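Local coordinates for protein RNA silencing suppressor p19 (Carnation Italian ringspot virus, PDB 6BJV) that suppresses RNA silencing in the plant host by binding short interfering RNA duplexes as a homodimer, selecting them by length like a molecular caliper, at residues A[12-17]-A[68-73]. Sequence-based numbering, arbitrary orientation.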
loop_
_atom_site.group_PDB
_atom_site.type_symbol
_atom_site.label_atom_id
_atom_site.label_comp_id
_atom_site.label_asym_id
_atom_site.label_seq_id
_atom_site.Cartn_x
_atom_site.Cartn_y
_atom_site.Cartn_z
ATOM N N GLU A 12 9.563 12.472 -17.954
ATOM C CA GLU A 12 9.495 13.917 -17.784
ATOM C C GLU A 12 8.159 14.467 -18.271
ATOM O O GLU A 12 7.602 15.390 -17.667
ATOM C CB GLU A 12 10.659 14.564 -18.533
ATOM C CG GLU A 12 10.999 15.955 -18.072
ATOM C CD GLU A 12 12.210 16.527 -18.785
ATOM O OE1 GLU A 12 12.586 15.989 -19.850
ATOM O OE2 GLU A 12 12.790 17.513 -18.280
ATOM N N GLN A 13 7.626 13.905 -19.358
ATOM C CA GLN A 13 6.337 14.359 -19.870
ATOM C C GLN A 13 5.192 13.885 -18.983
ATOM O O GLN A 13 4.219 14.619 -18.774
ATOM C CB GLN A 13 6.146 13.868 -21.306
ATOM C CG GLN A 13 7.092 14.513 -22.311
ATOM C CD GLN A 13 6.996 13.889 -23.693
ATOM O OE1 GLN A 13 6.512 12.767 -23.849
ATOM N NE2 GLN A 13 7.457 14.617 -24.704
ATOM N N ALA A 14 5.288 12.664 -18.450
ATOM C CA ALA A 14 4.215 12.138 -17.614
ATOM C C ALA A 14 4.022 12.991 -16.366
ATOM O O ALA A 14 2.890 13.186 -15.907
ATOM C CB ALA A 14 4.511 10.688 -17.232
ATOM N N ASN A 15 5.115 13.504 -15.801
ATOM C CA ASN A 15 5.006 14.366 -14.630
ATOM C C ASN A 15 4.398 15.714 -14.992
ATOM O O ASN A 15 3.660 16.295 -14.190
ATOM C CB ASN A 15 6.381 14.554 -13.988
ATOM C CG ASN A 15 6.297 15.107 -12.578
ATOM O OD1 ASN A 15 5.461 15.959 -12.280
ATOM N ND2 ASN A 15 7.164 14.617 -11.700
ATOM N N GLY A 16 4.693 16.221 -16.191
ATOM C CA GLY A 16 4.076 17.451 -16.653
ATOM C C GLY A 16 2.618 17.297 -17.027
ATOM O O GLY A 16 1.900 18.298 -17.104
ATOM N N GLU A 17 2.163 16.062 -17.254
ATOM C CA GLU A 17 0.764 15.845 -17.603
ATOM C C GLU A 17 -0.165 16.303 -16.486
ATOM O O GLU A 17 -1.325 16.645 -16.744
ATOM C CB GLU A 17 0.531 14.370 -17.928
ATOM C CG GLU A 17 -0.885 14.049 -18.400
ATOM C CD GLU A 17 -1.852 13.789 -17.258
ATOM O OE1 GLU A 17 -1.398 13.389 -16.164
ATOM O OE2 GLU A 17 -3.070 13.982 -17.459
ATOM N N VAL A 68 7.403 5.800 -15.315
ATOM C CA VAL A 68 6.464 6.728 -15.935
ATOM C C VAL A 68 5.338 6.947 -14.930
ATOM O O VAL A 68 4.405 6.143 -14.835
ATOM C CB VAL A 68 5.939 6.192 -17.271
ATOM C CG1 VAL A 68 5.101 7.247 -17.976
ATOM C CG2 VAL A 68 7.095 5.741 -18.158
ATOM N N VAL A 69 5.414 8.046 -14.183
ATOM C CA VAL A 69 4.567 8.274 -13.017
ATOM C C VAL A 69 3.599 9.410 -13.312
ATOM O O VAL A 69 4.007 10.477 -13.786
ATOM C CB VAL A 69 5.414 8.585 -11.771
ATOM C CG1 VAL A 69 4.524 8.822 -10.556
ATOM C CG2 VAL A 69 6.397 7.444 -11.505
ATOM N N PHE A 70 2.321 9.178 -13.024
ATOM C CA PHE A 70 1.277 10.186 -13.117
ATOM C C PHE A 70 0.736 10.482 -11.724
ATOM O O PHE A 70 0.760 9.622 -10.839
ATOM C CB PHE A 70 0.134 9.721 -14.022
ATOM C CG PHE A 70 0.557 9.403 -15.428
ATOM C CD1 PHE A 70 1.104 8.169 -15.738
ATOM C CD2 PHE A 70 0.394 10.332 -16.442
ATOM C CE1 PHE A 70 1.489 7.872 -17.035
ATOM C CE2 PHE A 70 0.776 10.041 -17.737
ATOM C CZ PHE A 70 1.324 8.809 -18.035
ATOM N N LYS A 71 0.237 11.703 -11.533
ATOM C CA LYS A 71 -0.228 12.136 -10.223
ATOM C C LYS A 71 -1.440 13.045 -10.357
ATOM O O LYS A 71 -1.518 13.869 -11.272
ATOM C CB LYS A 71 0.887 12.860 -9.459
ATOM C CG LYS A 71 1.861 11.916 -8.780
ATOM C CD LYS A 71 3.112 12.627 -8.303
ATOM C CE LYS A 71 4.060 11.653 -7.625
ATOM N NZ LYS A 71 5.367 12.279 -7.302
ATOM N N ARG A 72 -2.382 12.887 -9.427
ATOM C CA ARG A 72 -3.579 13.710 -9.368
ATOM C C ARG A 72 -3.860 14.095 -7.924
ATOM O O ARG A 72 -3.587 13.330 -6.996
ATOM C CB ARG A 72 -4.806 12.985 -9.942
ATOM C CG ARG A 72 -4.932 13.036 -11.452
ATOM C CD ARG A 72 -5.192 14.447 -11.942
ATOM N NE ARG A 72 -5.424 14.488 -13.382
ATOM C CZ ARG A 72 -4.473 14.329 -14.296
ATOM N NH1 ARG A 72 -3.218 14.105 -13.923
ATOM N NH2 ARG A 72 -4.778 14.386 -15.584
ATOM N N TYR A 73 -4.412 15.295 -7.748
ATOM C CA TYR A 73 -4.945 15.745 -6.466
ATOM C C TYR A 73 -6.383 16.179 -6.704
ATOM O O TYR A 73 -6.627 17.173 -7.396
ATOM C CB TYR A 73 -4.117 16.889 -5.880
ATOM C CG TYR A 73 -4.517 17.266 -4.470
ATOM C CD1 TYR A 73 -5.690 17.970 -4.222
ATOM C CD2 TYR A 73 -3.722 16.921 -3.386
ATOM C CE1 TYR A 73 -6.060 18.315 -2.936
ATOM C CE2 TYR A 73 -4.083 17.263 -2.096
ATOM C CZ TYR A 73 -5.252 17.960 -1.877
ATOM O OH TYR A 73 -5.617 18.303 -0.597
HETATM O O HOH W 1 0.873 13.668 -14.071
#
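The Phe70 ring carries the methyl of Ala14 over one face, in a CH-pi contact with Ala14 CB 3.9 Å from the ring centroid and displaced toward the rim, while Glu17 OE1 lies at its edge, near the ring plane, where the slightly positive ring hydrogens suit a carboxylate oxygen. The guanidinium of Arg72 likewise receives Glu17 at its edge. Its two terminal nitrogens grip one oxygen each: Arg72 NH1 reaches Glu17 OE1 at 3.0 Å and Arg72 NH2 reaches Glu17 OE2 at 2.6 Å. Both bonds are nearly straight and meet the carboxylate on its syn sides, somewhat tilted out of its plane; the two planes are 18° apart. A bend in the Glu17 chain at chi2 (-86°) helps bring the carboxylate across to Arg72. NH1 also donates to Lys71 O, and NE to Leu32 O, so the guanidinium is fixed in rotation.

Strand 68-75 is an outermost strand of the chain's antiparallel sheet. The axes of 12-16 and 68-73 come within 6.8 Å and run almost parallel, an approach that a single methyl is small enough to suit; Ala14 CB also touches Val68 CG1 at 3.6 Å. A water donates to Ala14 O and Glu17 OE1 and accepts from Lys71 N, bridging helix and strand. With both charges buried and paired, the salt bridge probably keeps Glu17 ionised and ties residues 12-17 to a strand whose Val69 and Lys71 pack on RNA phosphates.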